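Local coordinates for protein peptidoglycan N-acetylglucosamine deacetylase (Agathobacter rectalis, PDB 5JMU) that is the catalytic domain of a predicted zinc-dependent hydrolase of non-peptide carbon-nitrogen bonds, probably deacetylating N-acetylglucosamine in peptidoglycan, at residues T72-H80 against D95-I103; G144-V152 against L213-H222. All blocks are in the same frame, centred on the assembly; numbering follows the deposited sequence.

Interaction 1 (T72-H80 against D95-I103). With ZN (zinc ion), chain C.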
loop_
_atom_site.group_PDB
_atom_site.type_symbol
_atom_site.label_atom_id
_atom_site.label_comp_id
_atom_site.label_asym_id
_atom_site.label_seq_id
_atom_site.Cartn_x
_atom_site.Cartn_y
_atom_site.Cartn_z
ATOM N N THR A 72 -3.883 -8.800 -2.172
ATOM C CA THR A 72 -3.432 -8.074 -3.347
ATOM C C THR A 72 -1.953 -7.737 -3.206
ATOM O O THR A 72 -1.528 -7.200 -2.188
ATOM C CB THR A 72 -4.254 -6.791 -3.520
ATOM O OG1 THR A 72 -5.619 -7.200 -3.814
ATOM C CG2 THR A 72 -3.653 -5.909 -4.646
ATOM N N VAL A 73 -1.183 -8.078 -4.231
ATOM C CA VAL A 73 0.224 -7.732 -4.270
ATOM C C VAL A 73 0.407 -6.604 -5.272
ATOM O O VAL A 73 0.024 -6.735 -6.464
ATOM C CB VAL A 73 1.070 -8.971 -4.661
ATOM C CG1 VAL A 73 2.554 -8.542 -4.899
ATOM C CG2 VAL A 73 0.977 -9.983 -3.555
ATOM N N ALA A 74 0.904 -5.475 -4.770
ATOM C CA ALA A 74 1.030 -4.253 -5.560
ATOM C C ALA A 74 2.482 -3.726 -5.465
ATOM O O ALA A 74 3.262 -4.152 -4.620
ATOM C CB ALA A 74 0.037 -3.211 -5.061
ATOM N N ILE A 75 2.843 -2.791 -6.339
ATOM C CA ILE A 75 4.210 -2.276 -6.352
ATOM C C ILE A 75 4.406 -1.081 -5.456
ATOM O O ILE A 75 3.573 -0.201 -5.491
ATOM C CB ILE A 75 4.583 -1.864 -7.787
ATOM C CG1 ILE A 75 4.600 -3.104 -8.676
ATOM C CG2 ILE A 75 5.992 -1.192 -7.799
ATOM C CD1 ILE A 75 4.780 -2.820 -10.206
ATOM N N HIS A 76 5.491 -1.061 -4.656
ATOM C CA HIS A 76 5.915 0.172 -3.967
ATOM C C HIS A 76 7.188 0.661 -4.670
ATOM O O HIS A 76 7.183 1.685 -5.365
ATOM C CB HIS A 76 6.109 -0.100 -2.473
ATOM C CG HIS A 76 6.218 1.122 -1.595
ATOM N ND1 HIS A 76 5.517 2.294 -1.827
ATOM C CD2 HIS A 76 6.924 1.309 -0.456
ATOM C CE1 HIS A 76 5.824 3.163 -0.859
ATOM N NE2 HIS A 76 6.684 2.597 -0.026
ATOM N N SER A 77 8.242 -0.131 -4.576
ATOM C CA SER A 77 9.498 0.204 -5.260
ATOM C C SER A 77 10.513 -0.910 -5.049
ATOM O O SER A 77 10.564 -1.484 -3.979
ATOM C CB SER A 77 10.064 1.531 -4.705
ATOM O OG SER A 77 11.403 1.705 -5.156
ATOM N N ALA A 78 11.302 -1.238 -6.061
ATOM C CA ALA A 78 12.302 -2.275 -5.824
ATOM C C ALA A 78 13.343 -1.792 -4.831
ATOM O O ALA A 78 13.647 -2.487 -3.854
ATOM C CB ALA A 78 12.976 -2.726 -7.174
ATOM N N SER A 79 13.941 -0.624 -5.095
ATOM C CA SER A 79 15.002 -0.126 -4.246
ATOM C C SER A 79 14.547 0.697 -3.049
ATOM O O SER A 79 15.286 0.770 -2.057
ATOM C CB SER A 79 15.982 0.743 -5.047
ATOM O OG SER A 79 15.328 1.949 -5.437
ATOM N N HIS A 80 13.384 1.328 -3.195
ATOM C CA HIS A 80 12.865 2.281 -2.225
ATOM C C HIS A 80 13.922 3.332 -1.893
ATOM O O HIS A 80 14.044 3.773 -0.743
ATOM C CB HIS A 80 12.406 1.556 -0.947
ATOM C CG HIS A 80 11.408 2.325 -0.135
ATOM N ND1 HIS A 80 11.778 3.212 0.861
ATOM C CD2 HIS A 80 10.054 2.304 -0.133
ATOM C CE1 HIS A 80 10.693 3.723 1.424
ATOM N NE2 HIS A 80 9.633 3.186 0.843
ATOM N N ASP A 95 13.000 1.146 -12.053
ATOM C CA ASP A 95 12.756 0.549 -10.744
ATOM C C ASP A 95 11.382 -0.103 -10.611
ATOM O O ASP A 95 11.276 -1.211 -10.062
ATOM C CB ASP A 95 12.950 1.631 -9.674
ATOM C CG ASP A 95 12.721 1.100 -8.264
ATOM O OD1 ASP A 95 13.709 0.630 -7.651
ATOM O OD2 ASP A 95 11.562 1.218 -7.798
ATOM N N LEU A 96 10.340 0.535 -11.133
ATOM C CA LEU A 96 8.990 -0.022 -11.034
ATOM C C LEU A 96 8.951 -1.369 -11.769
ATOM O O LEU A 96 8.404 -2.366 -11.249
ATOM C CB LEU A 96 7.968 0.978 -11.624
ATOM C CG LEU A 96 6.514 0.511 -11.660
ATOM C CD1 LEU A 96 5.631 1.751 -11.612
ATOM C CD2 LEU A 96 6.164 -0.237 -12.949
ATOM N N GLU A 97 9.565 -1.397 -12.952
ATOM C CA GLU A 97 9.591 -2.638 -13.742
ATOM C C GLU A 97 10.383 -3.747 -13.083
ATOM O O GLU A 97 10.014 -4.931 -13.184
ATOM C CB GLU A 97 10.139 -2.347 -15.148
ATOM C CG GLU A 97 9.164 -1.515 -15.974
ATOM C CD GLU A 97 9.772 -1.136 -17.327
ATOM O OE1 GLU A 97 10.895 -1.638 -17.646
ATOM O OE2 GLU A 97 9.140 -0.324 -18.052
ATOM N N GLN A 98 11.483 -3.398 -12.419
ATOM C CA GLN A 98 12.225 -4.428 -11.667
ATOM C C GLN A 98 11.322 -5.050 -10.593
ATOM O O GLN A 98 11.308 -6.292 -10.385
ATOM C CB GLN A 98 13.464 -3.804 -11.034
ATOM C CG GLN A 98 14.562 -3.609 -12.093
ATOM C CD GLN A 98 15.627 -2.631 -11.638
ATOM O OE1 GLN A 98 16.159 -1.850 -12.438
ATOM N NE2 GLN A 98 15.935 -2.659 -10.344
HETATM N N MSE A 99 10.552 -4.219 -9.902
HETATM C CA MSE A 99 9.694 -4.737 -8.858
HETATM C C MSE A 99 8.563 -5.593 -9.461
HETATM O O MSE A 99 8.210 -6.661 -8.949
HETATM C CB MSE A 99 9.105 -3.597 -8.014
HETATM C CG MSE A 99 8.403 -4.133 -6.740
HETATM SE SE MSE A 99 9.697 -4.970 -5.493
HETATM C CE MSE A 99 9.151 -6.877 -5.579
ATOM N N ASN A 100 7.989 -5.125 -10.576
ATOM C CA ASN A 100 6.959 -5.901 -11.229
ATOM C C ASN A 100 7.482 -7.265 -11.656
ATOM O O ASN A 100 6.766 -8.253 -11.567
ATOM C CB ASN A 100 6.422 -5.170 -12.466
ATOM C CG ASN A 100 5.289 -5.902 -13.060
ATOM O OD1 ASN A 100 4.205 -5.893 -12.501
ATOM N ND2 ASN A 100 5.524 -6.571 -14.201
ATOM N N SER A 101 8.712 -7.304 -12.141
ATOM C CA SER A 101 9.305 -8.562 -12.592
ATOM C C SER A 101 9.434 -9.547 -11.431
ATOM O O SER A 101 9.177 -10.754 -11.612
ATOM C CB SER A 101 10.649 -8.320 -13.233
ATOM O OG SER A 101 10.364 -7.826 -14.528
ATOM N N ILE A 102 9.821 -9.046 -10.259
ATOM C CA ILE A 102 9.901 -9.944 -9.099
ATOM C C ILE A 102 8.506 -10.445 -8.732
ATOM O O ILE A 102 8.329 -11.640 -8.387
ATOM C CB ILE A 102 10.588 -9.249 -7.898
ATOM C CG1 ILE A 102 12.089 -9.130 -8.196
ATOM C CG2 ILE A 102 10.357 -10.044 -6.633
ATOM C CD1 ILE A 102 12.769 -8.041 -7.300
ATOM N N ILE A 103 7.520 -9.552 -8.807
ATOM C CA ILE A 103 6.152 -9.986 -8.494
ATOM C C ILE A 103 5.681 -11.047 -9.496
ATOM O O ILE A 103 5.088 -12.052 -9.115
ATOM C CB ILE A 103 5.195 -8.787 -8.493
ATOM C CG1 ILE A 103 5.549 -7.898 -7.317
ATOM C CG2 ILE A 103 3.732 -9.206 -8.432
ATOM C CD1 ILE A 103 4.894 -6.454 -7.405
HETATM ZN ZN ZN C . 7.644 3.286 1.710
HETATM O O HOH W 1 5.848 3.582 2.669
HETATM O O HOH W 2 8.470 4.018 3.511
HETATM O O HOH W 3 7.502 5.361 1.085
#
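Asp95 grips the loop between His76 and His80, the two zinc-binding histidines of the His-x3-His motif of carbohydrate esterase family 4, with four hydrogen bonds. Its carboxylate, carried outward with CG trans to the backbone N (chi1 -180°), accepts two hydrogen bonds at each oxygen. Ser77 OG (2.7 Å) and Ala78 N reach OD2 from opposite faces of the carboxylate plane. Ser79 N meets OD1 at its syn lone pair (2.9 Å), while Ser79 OG comes from above the plane. Were Asp95 replaced by alanine, the donors of Ser77, Ala78 and Ser79 would probably lose their shared acceptor, and the loop carrying His80 could shift. Helix 89-107 then runs beside strand 72-77, where Leu96 CD2 touches Ile75 CD1. Met99, present as selenomethionine, lays CB along Ile75 CG2 (3.9 Å) and bends at chi2 (66°), which leaves SE 3.8 Å from Ala78 CA. Asn100 meets Ile75 CD1 chiefly with CB, while its amide bonds to Asp110 and Ala111. Ile103 closes the row, its CG2 against Val73 CG1 and its CD1 crossing Ile75 CG1 at 3.6 Å.

Interaction 2 (G144-V152 against L213-H222)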
loop_
_atom_site.group_PDB
_atom_site.type_symbol
_atom_site.label_atom_id
_atom_site.label_comp_id
_atom_site.label_asym_id
_atom_site.label_seq_id
_atom_site.Cartn_x
_atom_site.Cartn_y
_atom_site.Cartn_z
ATOM N N GLY A 144 -1.510 1.988 -17.994
ATOM C CA GLY A 144 -2.592 1.119 -17.548
ATOM C C GLY A 144 -2.524 0.728 -16.102
ATOM O O GLY A 144 -3.242 -0.173 -15.660
ATOM N N LEU A 145 -1.677 1.430 -15.345
ATOM C CA LEU A 145 -1.545 1.145 -13.922
ATOM C C LEU A 145 -2.439 2.051 -13.057
ATOM O O LEU A 145 -2.777 3.172 -13.466
ATOM C CB LEU A 145 -0.092 1.322 -13.504
ATOM C CG LEU A 145 0.864 0.287 -14.091
ATOM C CD1 LEU A 145 2.248 0.755 -13.738
ATOM C CD2 LEU A 145 0.546 -1.077 -13.470
ATOM N N LEU A 146 -2.849 1.550 -11.901
ATOM C CA LEU A 146 -3.624 2.325 -10.938
ATOM C C LEU A 146 -2.696 2.674 -9.810
ATOM O O LEU A 146 -1.740 1.937 -9.562
ATOM C CB LEU A 146 -4.797 1.526 -10.374
ATOM C CG LEU A 146 -5.766 1.055 -11.456
ATOM C CD1 LEU A 146 -6.605 -0.113 -10.929
ATOM C CD2 LEU A 146 -6.606 2.201 -11.908
ATOM N N TYR A 147 -2.928 3.800 -9.141
ATOM C CA TYR A 147 -2.104 4.086 -7.960
ATOM C C TYR A 147 -3.024 4.463 -6.811
ATOM O O TYR A 147 -4.141 4.933 -7.019
ATOM C CB TYR A 147 -1.074 5.201 -8.209
ATOM C CG TYR A 147 -1.624 6.608 -8.431
ATOM C CD1 TYR A 147 -2.027 7.045 -9.701
ATOM C CD2 TYR A 147 -1.727 7.504 -7.350
ATOM C CE1 TYR A 147 -2.503 8.362 -9.898
ATOM C CE2 TYR A 147 -2.191 8.809 -7.530
ATOM C CZ TYR A 147 -2.601 9.218 -8.786
ATOM O OH TYR A 147 -3.064 10.523 -8.919
ATOM N N CYS A 148 -2.565 4.217 -5.600
ATOM C CA CYS A 148 -3.395 4.490 -4.416
ATOM C C CYS A 148 -2.536 5.114 -3.310
ATOM O O CYS A 148 -1.426 4.645 -3.010
ATOM C CB CYS A 148 -4.024 3.183 -3.940
ATOM S SG CYS A 148 -5.331 3.415 -2.714
ATOM N N ASP A 149 -3.019 6.245 -2.785
ATOM C CA ASP A 149 -2.469 6.834 -1.576
ATOM C C ASP A 149 -3.235 6.273 -0.367
ATOM O O ASP A 149 -3.438 5.073 -0.313
ATOM C CB ASP A 149 -2.549 8.359 -1.707
ATOM C CG ASP A 149 -1.677 8.870 -2.850
ATOM O OD1 ASP A 149 -0.511 8.391 -2.988
ATOM O OD2 ASP A 149 -2.128 9.725 -3.630
ATOM N N TRP A 150 -3.658 7.117 0.579
ATOM C CA TRP A 150 -4.364 6.612 1.761
ATOM C C TRP A 150 -5.162 7.757 2.384
ATOM O O TRP A 150 -4.901 8.915 2.080
ATOM C CB TRP A 150 -3.373 6.034 2.801
ATOM C CG TRP A 150 -2.366 7.066 3.262
ATOM C CD1 TRP A 150 -2.434 7.848 4.414
ATOM C CD2 TRP A 150 -1.129 7.423 2.609
ATOM N NE1 TRP A 150 -1.329 8.683 4.472
ATOM C CE2 TRP A 150 -0.519 8.437 3.381
ATOM C CE3 TRP A 150 -0.474 6.976 1.438
ATOM C CZ2 TRP A 150 0.725 9.015 3.028
ATOM C CZ3 TRP A 150 0.741 7.567 1.083
ATOM C CH2 TRP A 150 1.327 8.567 1.876
ATOM N N ASN A 151 -6.155 7.430 3.225
ATOM C CA ASN A 151 -6.846 8.484 3.951
ATOM C C ASN A 151 -6.954 8.181 5.457
ATOM O O ASN A 151 -7.662 8.901 6.155
ATOM C CB ASN A 151 -8.255 8.746 3.366
ATOM C CG ASN A 151 -9.147 7.530 3.436
ATOM O OD1 ASN A 151 -8.779 6.508 4.007
ATOM N ND2 ASN A 151 -10.350 7.640 2.867
ATOM N N VAL A 152 -6.275 7.147 5.943
ATOM C CA VAL A 152 -6.136 6.930 7.401
ATOM C C VAL A 152 -4.677 6.699 7.716
ATOM O O VAL A 152 -4.084 5.758 7.194
ATOM C CB VAL A 152 -6.979 5.722 7.883
ATOM C CG1 VAL A 152 -6.701 5.378 9.372
ATOM C CG2 VAL A 152 -8.432 6.026 7.667
ATOM N N LEU A 213 -7.645 -4.285 -2.094
ATOM C CA LEU A 213 -7.836 -3.399 -3.241
ATOM C C LEU A 213 -7.823 -4.236 -4.484
ATOM O O LEU A 213 -6.988 -5.149 -4.634
ATOM C CB LEU A 213 -6.722 -2.328 -3.303
ATOM C CG LEU A 213 -6.853 -1.215 -2.244
ATOM C CD1 LEU A 213 -5.517 -0.466 -2.136
ATOM C CD2 LEU A 213 -8.007 -0.277 -2.559
ATOM N N THR A 214 -8.710 -3.919 -5.435
ATOM C CA THR A 214 -8.685 -4.554 -6.742
ATOM C C THR A 214 -8.774 -3.474 -7.811
ATOM O O THR A 214 -8.898 -2.305 -7.510
ATOM C CB THR A 214 -9.831 -5.546 -6.931
ATOM O OG1 THR A 214 -11.071 -4.823 -6.993
ATOM C CG2 THR A 214 -9.875 -6.506 -5.761
ATOM N N THR A 215 -8.708 -3.889 -9.061
ATOM C CA THR A 215 -8.721 -2.896 -10.134
ATOM C C THR A 215 -10.075 -2.194 -10.276
ATOM O O THR A 215 -10.148 -1.161 -10.918
ATOM C CB THR A 215 -8.340 -3.530 -11.490
ATOM O OG1 THR A 215 -9.222 -4.606 -11.758
ATOM C CG2 THR A 215 -6.871 -4.030 -11.424
ATOM N N SER A 216 -11.123 -2.748 -9.680
ATOM C CA SER A 216 -12.410 -2.064 -9.724
ATOM C C SER A 216 -12.681 -1.259 -8.449
ATOM O O SER A 216 -13.734 -0.622 -8.354
ATOM C CB SER A 216 -13.530 -3.076 -9.998
ATOM O OG SER A 216 -13.429 -4.135 -9.099
ATOM N N SER A 217 -11.758 -1.286 -7.469
ATOM C CA SER A 217 -11.930 -0.481 -6.254
ATOM C C SER A 217 -11.780 1.007 -6.544
ATOM O O SER A 217 -10.955 1.415 -7.369
ATOM C CB SER A 217 -10.900 -0.846 -5.170
ATOM O OG SER A 217 -10.974 -2.226 -4.871
ATOM N N PRO A 218 -12.524 1.832 -5.797
ATOM C CA PRO A 218 -12.178 3.267 -5.827
ATOM C C PRO A 218 -10.760 3.460 -5.281
ATOM O O PRO A 218 -10.405 2.799 -4.303
ATOM C CB PRO A 218 -13.251 3.914 -4.923
ATOM C CG PRO A 218 -13.624 2.795 -3.925
ATOM C CD PRO A 218 -13.567 1.501 -4.807
HETATM N N MSE A 219 -9.941 4.291 -5.933
HETATM C CA MSE A 219 -8.614 4.607 -5.409
HETATM C C MSE A 219 -8.678 5.855 -4.533
HETATM O O MSE A 219 -9.515 6.737 -4.735
HETATM C CB MSE A 219 -7.605 4.859 -6.561
HETATM C CG MSE A 219 -7.406 3.683 -7.524
HETATM SE SE MSE A 219 -6.337 2.275 -6.730
HETATM C CE MSE A 219 -7.701 0.884 -6.473
ATOM N N SER A 220 -7.761 5.931 -3.582
ATOM C CA SER A 220 -7.618 7.124 -2.763
ATOM C C SER A 220 -6.469 7.921 -3.371
ATOM O O SER A 220 -5.340 7.392 -3.426
ATOM C CB SER A 220 -7.321 6.723 -1.312
ATOM O OG SER A 220 -7.115 7.855 -0.501
ATOM N N HIS A 221 -6.754 9.133 -3.872
ATOM C CA HIS A 221 -5.703 9.980 -4.467
ATOM C C HIS A 221 -5.511 11.274 -3.711
ATOM O O HIS A 221 -6.480 12.037 -3.494
ATOM C CB HIS A 221 -6.017 10.352 -5.924
ATOM C CG HIS A 221 -5.876 9.216 -6.883
ATOM N ND1 HIS A 221 -6.188 9.328 -8.227
ATOM C CD2 HIS A 221 -5.461 7.937 -6.695
ATOM C CE1 HIS A 221 -5.977 8.165 -8.825
ATOM N NE2 HIS A 221 -5.522 7.309 -7.922
ATOM N N HIS A 222 -4.280 11.550 -3.348
ATOM C CA HIS A 222 -3.945 12.843 -2.763
ATOM C C HIS A 222 -3.836 13.900 -3.848
ATOM O O HIS A 222 -3.921 13.581 -5.030
ATOM C CB HIS A 222 -2.589 12.752 -2.076
ATOM C CG HIS A 222 -2.553 11.900 -0.845
ATOM N ND1 HIS A 222 -1.374 11.600 -0.210
ATOM C CD2 HIS A 222 -3.539 11.318 -0.123
ATOM C CE1 HIS A 222 -1.631 10.853 0.860
ATOM N NE2 HIS A 222 -2.934 10.668 0.933
HETATM O O HOH W 4 -5.090 5.464 -10.288
HETATM O O HOH W 5 -2.547 12.046 -6.882
#
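Tyr147 and His221 lie ring on ring in an offset stack, planes only 2° apart and centroids 3.8 Å apart, with His221 NE2 above the centre of the phenol ring. The same NE2 turns its N-H to Tyr147 O (2.9 Å), close to the imidazole plane but tilted from the carbonyl plane; it also makes a weak bond to a water that accepts from Tyr147 N. With chi1 of 68°, Tyr147 folds its ring back over its own backbone, which brings stack and carbonyl bond within reach of one imidazole. Just before the two histidines, Ser220 O accepts from Asp149 N (2.7 Å), tying the two segments together. The loop after strand 209-210 runs across the end of strand 146-147 in the NodB-type deacetylase domain, beside an Asp-Trp pair that probably belongs to the groove-lining motif of this family. His222 meets both residues, Asp149 over a ring face and Trp150 at a ring edge. Asp149 CB lies over the imidazole, 3.4 Å from the centroid, and Asp149 OD2 takes His222 N through its anti lone pair, a nearly straight bond; Ser120 OG is a second partner of that oxygen. The imidazole sends its CE1 edge into the face of the Trp150 six-membered ring, planes at 71°, while NE2 bonds Trp150 O in the carbonyl plane (2.9 Å) and ND1 pairs with Ser121 OG.

Overall arrangement
The two interactions, with centres about 16 Å apart, approach the zinc site from different parts of the fold. Interaction 1 carries His76 and His80, which bind zinc together with Asp28 and three waters; interaction 2 brings the Trp150 side chain to about 8 Å from the ion and about 7 Å from the His76 side chain. Arg115 links them: its carbonyl receives His76 ND1, and its guanidinium bonds the carbonyls of Cys148 and Asp149. The segments also touch directly, through a probable hydrogen bond of Thr72 OG1 to Leu213 O (2.6 Å) and through packing of Leu96 CD2 on Leu145 CD1 (4.1 Å).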